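PDB 3HPY: catechol 2,3-dioxygenase from Pseudomonas sp. KL28, which probably catalyses the iron-dependent extradiol cleavage of catechol by O2, giving 2-hydroxy-6-oxohexa-2,4-dienoate, and works as a homotetramer. Local coordinates for residues C[175-180]-C[192-197]; C[198-203]-C[273-278]. All coordinates share one frame; numbering follows the deposited sequence.

Contact 1 of 2, residues C[175-180]-C[192-197]; sequences FYLVER and IWLSCS. With MCT (4-methylcatechol), chain J.
Glu179 O accepts the backbone N-H of Trp193 at 2.9 Å, while Trp193 CE3 reaches the same oxygen with its indole edge, in the ring plane, at 3.2 Å. Val178 N in turn donates to Trp193 O (2.9 Å, N-H...O 165°). Val178 and Glu179 thus both face Trp193, a classic beta bulge in this antiparallel hairpin. Trp193, its CG anti to the carbonyl carbon (chi1 -74°), brings the far side of the indole to 4-methylcatechol, with CZ2 3.6 Å from the ligand methyl C. Beyond the bulge, Tyr176 and Ser195 form a hydrogen-bonded pair, and Val178 CG2 presses on Ser195 CB at a tight 3.5 Å. Tyr176 OH donates to Ser197 O at 3.0 Å, the acceptor lying at the phenol edge and the hydroxyl in the carbonyl plane. Ser195 OG accepts Ser197 N in an ST turn and also bonds to Lys199 O. At the end of the ladder, Cys196 CB sits over the centre of the Phe175 ring, 10° off its normal: a CH-pi contact. Leu177, Ile192 and Leu194 pack on helix 162-171, whereas strand 189-195 continues antiparallel to strand 203-207 and strand 176-182 runs parallel to strand 282-284.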
ATOM      1  N   PHE C 175     -13.078  13.657  27.975  1.00 29.62           N
ATOM      2  CA  PHE C 175     -11.921  13.298  27.167  1.00 28.67           C
ATOM      3  C   PHE C 175     -10.890  12.635  28.065  1.00 29.15           C
ATOM      4  O   PHE C 175     -11.063  12.580  29.289  1.00 28.93           O
ATOM      5  CB  PHE C 175     -11.304  14.529  26.510  1.00 29.33           C
ATOM      6  CG  PHE C 175     -12.073  15.036  25.333  1.00 26.53           C
ATOM      7  CD1 PHE C 175     -13.385  15.485  25.473  1.00 27.58           C
ATOM      8  CD2 PHE C 175     -11.483  15.071  24.080  1.00 27.65           C
ATOM      9  CE1 PHE C 175     -14.095  15.965  24.372  1.00 28.53           C
ATOM     10  CE2 PHE C 175     -12.175  15.547  22.970  1.00 29.21           C
ATOM     11  CZ  PHE C 175     -13.484  15.996  23.110  1.00 28.48           C
ATOM     12  N   TYR C 176      -9.836  12.103  27.456  1.00 28.13           N
ATOM     13  CA  TYR C 176      -8.768  11.457  28.207  1.00 28.02           C
ATOM     14  C   TYR C 176      -7.467  11.574  27.440  1.00 29.31           C
ATOM     15  O   TYR C 176      -7.470  11.590  26.213  1.00 28.06           O
ATOM     16  CB  TYR C 176      -9.095   9.989  28.480  1.00 28.39           C
ATOM     17  CG  TYR C 176      -9.067   9.065  27.277  1.00 29.14           C
ATOM     18  CD1 TYR C 176      -7.978   8.216  27.044  1.00 27.39           C
ATOM     19  CD2 TYR C 176     -10.155   8.995  26.408  1.00 27.52           C
ATOM     20  CE1 TYR C 176      -7.983   7.317  25.977  1.00 27.57           C
ATOM     21  CE2 TYR C 176     -10.171   8.102  25.340  1.00 28.11           C
ATOM     22  CZ  TYR C 176      -9.086   7.266  25.131  1.00 29.41           C
ATOM     23  OH  TYR C 176      -9.108   6.378  24.081  1.00 30.55           O
ATOM     24  N   LEU C 177      -6.360  11.660  28.173  1.00 30.22           N
ATOM     25  CA  LEU C 177      -5.035  11.804  27.580  1.00 31.29           C
ATOM     26  C   LEU C 177      -4.556  10.542  26.888  1.00 31.11           C
ATOM     27  O   LEU C 177      -4.470   9.479  27.506  1.00 31.40           O
ATOM     28  CB  LEU C 177      -4.008  12.176  28.654  1.00 31.42           C
ATOM     29  CG  LEU C 177      -3.130  13.404  28.400  1.00 34.02           C
ATOM     30  CD1 LEU C 177      -2.026  13.475  29.449  1.00 32.24           C
ATOM     31  CD2 LEU C 177      -2.538  13.339  27.019  1.00 33.69           C
ATOM     32  N   VAL C 178      -4.229  10.653  25.603  1.00 30.85           N
ATOM     33  CA  VAL C 178      -3.732   9.497  24.885  1.00 28.90           C
ATOM     34  C   VAL C 178      -2.218   9.616  24.868  1.00 29.68           C
ATOM     35  O   VAL C 178      -1.508   8.654  25.148  1.00 29.35           O
ATOM     36  CB  VAL C 178      -4.271   9.434  23.440  1.00 28.50           C
ATOM     37  CG1 VAL C 178      -3.753   8.188  22.771  1.00 26.45           C
ATOM     38  CG2 VAL C 178      -5.803   9.445  23.441  1.00 24.79           C
ATOM     39  N   GLU C 179      -1.723  10.806  24.552  1.00 31.00           N
ATOM     40  CA  GLU C 179      -0.282  11.032  24.526  1.00 31.49           C
ATOM     41  C   GLU C 179       0.104  12.450  24.927  1.00 31.98           C
ATOM     42  O   GLU C 179      -0.679  13.394  24.774  1.00 30.52           O
ATOM     43  CB  GLU C 179       0.290  10.744  23.137  1.00 32.64           C
ATOM     44  CG  GLU C 179       0.545   9.288  22.836  1.00 31.47           C
ATOM     45  CD  GLU C 179       1.433   9.122  21.614  1.00 32.30           C
ATOM     46  OE1 GLU C 179       2.487   9.789  21.564  1.00 32.74           O
ATOM     47  OE2 GLU C 179       1.083   8.330  20.712  1.00 30.83           O
ATOM     48  N   ARG C 180       1.325  12.595  25.428  1.00 32.11           N
ATOM     49  CA  ARG C 180       1.806  13.906  25.826  1.00 33.93           C
ATOM     50  C   ARG C 180       3.294  14.103  25.605  1.00 33.69           C
ATOM     51  O   ARG C 180       4.090  13.158  25.642  1.00 33.07           O
ATOM     52  CB  ARG C 180       1.484  14.170  27.297  1.00 36.22           C
ATOM     53  CG  ARG C 180       2.174  13.235  28.267  1.00 38.03           C
ATOM     54  CD  ARG C 180       1.550  13.342  29.655  1.00 41.65           C
ATOM     55  NE  ARG C 180       1.836  12.150  30.438  1.00 43.46           N
ATOM     56  CZ  ARG C 180       1.229  11.824  31.573  1.00 45.37           C
ATOM     57  NH1 ARG C 180       0.284  12.610  32.082  1.00 44.46           N
ATOM     58  NH2 ARG C 180       1.562  10.697  32.190  1.00 46.09           N
ATOM     59  N   ILE C 192      -0.417  18.032  24.295  1.00 30.98           N
ATOM     60  CA  ILE C 192      -1.391  17.090  24.795  1.00 31.08           C
ATOM     61  C   ILE C 192      -2.326  16.597  23.676  1.00 31.20           C
ATOM     62  O   ILE C 192      -2.842  17.400  22.892  1.00 31.71           O
ATOM     63  CB  ILE C 192      -2.117  17.824  25.968  1.00 31.26           C
ATOM     64  CG1 ILE C 192      -1.295  17.659  27.249  1.00 30.23           C
ATOM     65  CG2 ILE C 192      -3.530  17.378  26.117  1.00 33.21           C
ATOM     66  CD1 ILE C 192      -1.833  18.438  28.429  1.00 35.81           C
ATOM     67  N   TRP C 193      -2.503  15.274  23.587  1.00 31.08           N
ATOM     68  CA  TRP C 193      -3.373  14.647  22.574  1.00 29.84           C
ATOM     69  C   TRP C 193      -4.581  13.977  23.236  1.00 28.14           C
ATOM     70  O   TRP C 193      -4.462  12.916  23.846  1.00 27.34           O
ATOM     71  CB  TRP C 193      -2.581  13.613  21.760  1.00 30.24           C
ATOM     72  CG  TRP C 193      -1.645  14.252  20.792  1.00 31.61           C
ATOM     73  CD1 TRP C 193      -1.835  14.415  19.444  1.00 32.56           C
ATOM     74  CD2 TRP C 193      -0.431  14.933  21.111  1.00 31.21           C
ATOM     75  NE1 TRP C 193      -0.819  15.168  18.910  1.00 30.90           N
ATOM     76  CE2 TRP C 193       0.057  15.502  19.911  1.00 32.74           C
ATOM     77  CE3 TRP C 193       0.288  15.132  22.299  1.00 32.98           C
ATOM     78  CZ2 TRP C 193       1.240  16.253  19.864  1.00 32.27           C
ATOM     79  CZ3 TRP C 193       1.462  15.879  22.254  1.00 31.62           C
ATOM     80  CH2 TRP C 193       1.924  16.432  21.043  1.00 32.55           C
ATOM     81  N   LEU C 194      -5.753  14.585  23.078  1.00 26.81           N
ATOM     82  CA  LEU C 194      -6.961  14.075  23.715  1.00 25.77           C
ATOM     83  C   LEU C 194      -7.946  13.305  22.819  1.00 24.25           C
ATOM     84  O   LEU C 194      -8.144  13.646  21.652  1.00 22.92           O
ATOM     85  CB  LEU C 194      -7.695  15.250  24.376  1.00 26.04           C
ATOM     86  CG  LEU C 194      -6.862  16.208  25.236  1.00 26.05           C
ATOM     87  CD1 LEU C 194      -7.648  17.497  25.450  1.00 26.64           C
ATOM     88  CD2 LEU C 194      -6.497  15.556  26.567  1.00 25.90           C
ATOM     89  N   SER C 195      -8.580  12.281  23.386  1.00 22.34           N
ATOM     90  CA  SER C 195      -9.570  11.487  22.663  1.00 22.74           C
ATOM     91  C   SER C 195     -10.877  11.448  23.451  1.00 23.39           C
ATOM     92  O   SER C 195     -10.870  11.486  24.675  1.00 25.17           O
ATOM     93  CB  SER C 195      -9.056  10.052  22.450  1.00 22.68           C
ATOM     94  OG  SER C 195     -10.036   9.200  21.856  1.00 20.75           O
ATOM     95  N   CYS C 196     -11.997  11.402  22.739  1.00 25.80           N
ATOM     96  CA  CYS C 196     -13.313  11.296  23.366  1.00 24.80           C
ATOM     97  C   CYS C 196     -13.956  10.078  22.722  1.00 23.80           C
ATOM     98  O   CYS C 196     -15.180   9.984  22.612  1.00 24.10           O
ATOM     99  CB  CYS C 196     -14.156  12.547  23.083  1.00 24.91           C
ATOM    100  SG  CYS C 196     -14.446  12.925  21.333  1.00 28.25           S
ATOM    101  N   SER C 197     -13.104   9.143  22.309  1.00 23.96           N
ATOM    102  CA  SER C 197     -13.528   7.939  21.597  1.00 24.32           C
ATOM    103  C   SER C 197     -12.376   6.927  21.652  1.00 25.24           C
ATOM    104  O   SER C 197     -11.634   6.906  22.631  1.00 26.09           O
ATOM    105  CB  SER C 197     -13.806   8.321  20.143  1.00 23.84           C
ATOM    106  OG  SER C 197     -12.616   8.814  19.527  1.00 23.48           O
TER
HETATM  107  C1  MCT J 311       1.432  15.382  15.954  1.00 49.03           C
HETATM  108  C2  MCT J 311       0.756  16.429  15.305  1.00 49.97           C
HETATM  109  C3  MCT J 311      -0.456  16.154  14.631  1.00 50.26           C
HETATM  110  O3  MCT J 311      -1.099  17.147  14.009  1.00 51.71           O
HETATM  111  C4  MCT J 311      -0.999  14.841  14.611  1.00 50.26           C
HETATM  112  O4  MCT J 311      -2.169  14.599  13.955  1.00 50.24           O
HETATM  113  C5  MCT J 311      -0.315  13.783  15.270  1.00 49.97           C
HETATM  114  C6  MCT J 311       0.901  14.067  15.942  1.00 50.08           C
HETATM  115  C   MCT J 311       2.718  15.660  16.664  1.00 50.11           C

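Contact 2 of 2, residues C[198-203]-C[273-278]; sequences HKVHDI and YHPYPD. With MCT (4-methylcatechol), chain J.
His198 CB rests over one face of the Tyr276 ring, 3.9 Å from its centroid and 16° off the normal, a CH-pi contact. The imidazole continues alongside the phenol with the planes at 22°, yet the centroids are 5.3 Å apart, so the rings barely overlap. The two side chains lie side by side and point the same way; the His198 imidazole also stacks on His198 of the second subunit. No direct hydrogen bond joins the segments, and water supplies the polar link: one molecule donates to His198 O and lies 2.7 Å from His274 ND1, in the imidazole plane. Lys199 O meets Pro275 CG at 3.4 Å, while Lys199 NZ turns back to a salt bridge with Asp202 OD1 and also donates to Asp153 O. A second water accepts from Val200 N and donates to Tyr273 O. Val200 CG1 stands almost exactly on the normal of the Tyr273 ring, 3.8 Å from its centroid, and adjoins the buried Tyr273 N, which has no partner in the model. His201 reaches the 4-methylcatechol pocket, where its NE2 donates a weak hydrogen bond to ligand O4 (3.2 Å, N-H...O 132°). The contact thus joins the loop between strands 189-195 and 203-207 to the one between strands 265-270 and 282-284, with Tyr273 and Pro275 packed on strand 176-182.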
ATOM      1  N   HIS C 198     -12.235   6.067  20.641  1.00 25.83           N
ATOM      2  CA  HIS C 198     -11.091   5.155  20.642  1.00 26.94           C
ATOM      3  C   HIS C 198     -10.092   5.511  19.531  1.00 27.41           C
ATOM      4  O   HIS C 198      -9.290   4.680  19.088  1.00 27.02           O
ATOM      5  CB  HIS C 198     -11.494   3.661  20.581  1.00 27.26           C
ATOM      6  CG  HIS C 198     -12.274   3.269  19.367  1.00 26.88           C
ATOM      7  ND1 HIS C 198     -13.638   3.071  19.395  1.00 28.66           N
ATOM      8  CD2 HIS C 198     -11.888   3.039  18.091  1.00 27.74           C
ATOM      9  CE1 HIS C 198     -14.060   2.737  18.189  1.00 28.07           C
ATOM     10  NE2 HIS C 198     -13.018   2.713  17.377  1.00 30.40           N
ATOM     11  N   LYS C 199     -10.140   6.767  19.095  1.00 28.74           N
ATOM     12  CA  LYS C 199      -9.208   7.273  18.088  1.00 27.83           C
ATOM     13  C   LYS C 199      -7.990   7.779  18.877  1.00 28.16           C
ATOM     14  O   LYS C 199      -8.110   8.102  20.062  1.00 28.99           O
ATOM     15  CB  LYS C 199      -9.825   8.444  17.304  1.00 25.34           C
ATOM     16  CG  LYS C 199     -10.987   8.087  16.392  1.00 24.99           C
ATOM     17  CD  LYS C 199     -11.765   9.320  15.937  1.00 23.18           C
ATOM     18  CE  LYS C 199     -10.878  10.324  15.216  1.00 24.29           C
ATOM     19  NZ  LYS C 199     -11.566  11.611  14.958  1.00 24.45           N
ATOM     20  N   VAL C 200      -6.826   7.843  18.235  1.00 28.08           N
ATOM     21  CA  VAL C 200      -5.612   8.330  18.896  1.00 28.11           C
ATOM     22  C   VAL C 200      -5.834   9.731  19.468  1.00 28.16           C
ATOM     23  O   VAL C 200      -5.243  10.091  20.483  1.00 29.05           O
ATOM     24  CB  VAL C 200      -4.405   8.346  17.934  1.00 28.62           C
ATOM     25  CG1 VAL C 200      -3.693   7.013  17.981  1.00 29.84           C
ATOM     26  CG2 VAL C 200      -4.867   8.648  16.515  1.00 28.69           C
ATOM     27  N   HIS C 201      -6.672  10.522  18.805  1.00 29.76           N
ATOM     28  CA  HIS C 201      -7.034  11.853  19.297  1.00 30.28           C
ATOM     29  C   HIS C 201      -8.070  12.561  18.436  1.00 30.16           C
ATOM     30  O   HIS C 201      -8.095  12.430  17.206  1.00 29.75           O
ATOM     31  CB  HIS C 201      -5.808  12.750  19.447  1.00 33.11           C
ATOM     32  CG  HIS C 201      -5.181  13.138  18.147  1.00 37.26           C
ATOM     33  ND1 HIS C 201      -5.000  12.242  17.117  1.00 37.20           N
ATOM     34  CD2 HIS C 201      -4.650  14.310  17.726  1.00 37.03           C
ATOM     35  CE1 HIS C 201      -4.382  12.844  16.117  1.00 38.79           C
ATOM     36  NE2 HIS C 201      -4.157  14.100  16.461  1.00 38.13           N
ATOM     37  N   ASP C 202      -8.938  13.311  19.098  1.00 27.69           N
ATOM     38  CA  ASP C 202      -9.960  14.070  18.404  1.00 26.51           C
ATOM     39  C   ASP C 202      -9.529  15.530  18.379  1.00 26.39           C
ATOM     40  O   ASP C 202     -10.027  16.325  17.580  1.00 27.54           O
ATOM     41  CB  ASP C 202     -11.300  13.896  19.116  1.00 24.14           C
ATOM     42  CG  ASP C 202     -11.880  12.504  18.909  1.00 24.61           C
ATOM     43  OD1 ASP C 202     -12.503  12.267  17.852  1.00 25.47           O
ATOM     44  OD2 ASP C 202     -11.680  11.646  19.796  1.00 22.66           O
ATOM     45  N   ILE C 203      -8.579  15.868  19.247  1.00 25.56           N
ATOM     46  CA  ILE C 203      -8.068  17.227  19.332  1.00 25.24           C
ATOM     47  C   ILE C 203      -6.769  17.252  20.134  1.00 24.58           C
ATOM     48  O   ILE C 203      -6.547  16.399  21.005  1.00 25.37           O
ATOM     49  CB  ILE C 203      -9.118  18.168  19.991  1.00 26.06           C
ATOM     50  CG1 ILE C 203      -8.708  19.633  19.809  1.00 28.35           C
ATOM     51  CG2 ILE C 203      -9.265  17.829  21.470  1.00 26.22           C
ATOM     52  CD1 ILE C 203      -9.828  20.626  20.137  1.00 30.28           C
ATOM     53  N   TYR C 273      -2.748   3.911  16.523  1.00 28.21           N
ATOM     54  CA  TYR C 273      -3.263   2.764  17.249  1.00 25.69           C
ATOM     55  C   TYR C 273      -4.695   2.986  17.698  1.00 26.20           C
ATOM     56  O   TYR C 273      -5.352   3.922  17.247  1.00 25.00           O
ATOM     57  CB  TYR C 273      -2.351   2.425  18.430  1.00 24.98           C
ATOM     58  CG  TYR C 273      -1.947   3.596  19.289  1.00 24.17           C
ATOM     59  CD1 TYR C 273      -2.684   3.945  20.425  1.00 25.81           C
ATOM     60  CD2 TYR C 273      -0.828   4.368  18.965  1.00 24.45           C
ATOM     61  CE1 TYR C 273      -2.321   5.034  21.214  1.00 22.73           C
ATOM     62  CE2 TYR C 273      -0.454   5.458  19.747  1.00 24.29           C
ATOM     63  CZ  TYR C 273      -1.207   5.785  20.870  1.00 24.54           C
ATOM     64  OH  TYR C 273      -0.858   6.869  21.648  1.00 27.01           O
ATOM     65  N   HIS C 274      -5.169   2.140  18.606  1.00 25.76           N
ATOM     66  CA  HIS C 274      -6.550   2.225  19.040  1.00 25.37           C
ATOM     67  C   HIS C 274      -6.711   2.292  20.539  1.00 24.54           C
ATOM     68  O   HIS C 274      -7.017   1.295  21.185  1.00 26.50           O
ATOM     69  CB  HIS C 274      -7.303   1.020  18.480  1.00 26.57           C
ATOM     70  CG  HIS C 274      -7.159   0.875  17.000  1.00 29.23           C
ATOM     71  ND1 HIS C 274      -7.772   1.730  16.109  1.00 28.71           N
ATOM     72  CD2 HIS C 274      -6.411   0.028  16.254  1.00 28.92           C
ATOM     73  CE1 HIS C 274      -7.408   1.414  14.879  1.00 28.83           C
ATOM     74  NE2 HIS C 274      -6.581   0.386  14.940  1.00 30.29           N
ATOM     75  N   PRO C 275      -6.516   3.481  21.114  1.00 23.96           N
ATOM     76  CA  PRO C 275      -6.657   3.604  22.562  1.00 22.70           C
ATOM     77  C   PRO C 275      -8.096   3.608  23.051  1.00 22.69           C
ATOM     78  O   PRO C 275      -9.020   3.982  22.329  1.00 22.10           O
ATOM     79  CB  PRO C 275      -5.934   4.911  22.864  1.00 23.55           C
ATOM     80  CG  PRO C 275      -6.215   5.730  21.645  1.00 25.30           C
ATOM     81  CD  PRO C 275      -6.028   4.739  20.515  1.00 23.96           C
ATOM     82  N   TYR C 276      -8.272   3.168  24.289  1.00 24.47           N
ATOM     83  CA  TYR C 276      -9.578   3.136  24.923  1.00 23.68           C
ATOM     84  C   TYR C 276      -9.425   3.929  26.232  1.00 24.34           C
ATOM     85  O   TYR C 276      -8.310   4.146  26.705  1.00 23.96           O
ATOM     86  CB  TYR C 276     -10.007   1.678  25.162  1.00 22.60           C
ATOM     87  CG  TYR C 276     -10.541   0.979  23.909  1.00 21.84           C
ATOM     88  CD1 TYR C 276     -11.901   1.022  23.594  1.00 22.93           C
ATOM     89  CD2 TYR C 276      -9.673   0.351  22.990  1.00 22.21           C
ATOM     90  CE1 TYR C 276     -12.395   0.476  22.397  1.00 20.00           C
ATOM     91  CE2 TYR C 276     -10.161  -0.209  21.783  1.00 19.14           C
ATOM     92  CZ  TYR C 276     -11.528  -0.131  21.496  1.00 21.45           C
ATOM     93  OH  TYR C 276     -12.051  -0.603  20.304  1.00 19.78           O
ATOM     94  N   PRO C 277     -10.543   4.386  26.820  1.00 24.77           N
ATOM     95  CA  PRO C 277     -10.533   5.163  28.068  1.00 26.53           C
ATOM     96  C   PRO C 277      -9.795   4.509  29.249  1.00 26.65           C
ATOM     97  O   PRO C 277      -9.407   5.186  30.199  1.00 27.06           O
ATOM     98  CB  PRO C 277     -12.025   5.361  28.367  1.00 26.75           C
ATOM     99  CG  PRO C 277     -12.669   5.303  27.020  1.00 27.62           C
ATOM    100  CD  PRO C 277     -11.915   4.217  26.307  1.00 25.31           C
ATOM    101  N   ASP C 278      -9.592   3.199  29.184  1.00 27.71           N
ATOM    102  CA  ASP C 278      -8.922   2.469  30.256  1.00 27.46           C
ATOM    103  C   ASP C 278      -7.415   2.416  30.069  1.00 28.92           C
ATOM    104  O   ASP C 278      -6.714   1.842  30.893  1.00 26.17           O
ATOM    105  CB  ASP C 278      -9.455   1.035  30.319  1.00 26.53           C
ATOM    106  CG  ASP C 278      -9.241   0.286  29.014  1.00 25.79           C
ATOM    107  OD1 ASP C 278      -9.720   0.779  27.966  1.00 26.58           O
ATOM    108  OD2 ASP C 278      -8.601  -0.783  29.028  1.00 22.40           O
TER
HETATM  109  C1  MCT J 311       1.432  15.382  15.954  1.00 49.03           C
HETATM  110  C2  MCT J 311       0.756  16.429  15.305  1.00 49.97           C
HETATM  111  C3  MCT J 311      -0.456  16.154  14.631  1.00 50.26           C
HETATM  112  O3  MCT J 311      -1.099  17.147  14.009  1.00 51.71           O
HETATM  113  C4  MCT J 311      -0.999  14.841  14.611  1.00 50.26           C
HETATM  114  O4  MCT J 311      -2.169  14.599  13.955  1.00 50.24           O
HETATM  115  C5  MCT J 311      -0.315  13.783  15.270  1.00 49.97           C
HETATM  116  C6  MCT J 311       0.901  14.067  15.942  1.00 50.08           C
HETATM  117  C   MCT J 311       2.718  15.660  16.664  1.00 50.11           C
HETATM  118  O   HOH W   1      -9.468   3.751  16.362  1.00 29.32           O
HETATM  119  O   HOH W   2      -7.155   5.925  15.867  1.00 47.04           O

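How the contacts relate
Both segments of contact 1 precede those of contact 2 in sequence, yet the centres of the two contacts lie about 7 Å apart. Strand 189-195 links them directly: it forms one arm of the hairpin in contact 1 and then runs into the first loop of contact 2. Two probable hydrogen bonds tie them further, Glu179 OE2 to Tyr273 OH (2.6 Å) and Asp202 N to Leu194 O (2.7 Å). Trp193 and His201, one from each contact, have rings that meet at about 50°, and both belong to the 4-methylcatechol pocket. The hairpin and the loop 198-203 thus contribute adjoining residues to the pocket beside the iron, and both contacts also touch the second subunit of the tetramer.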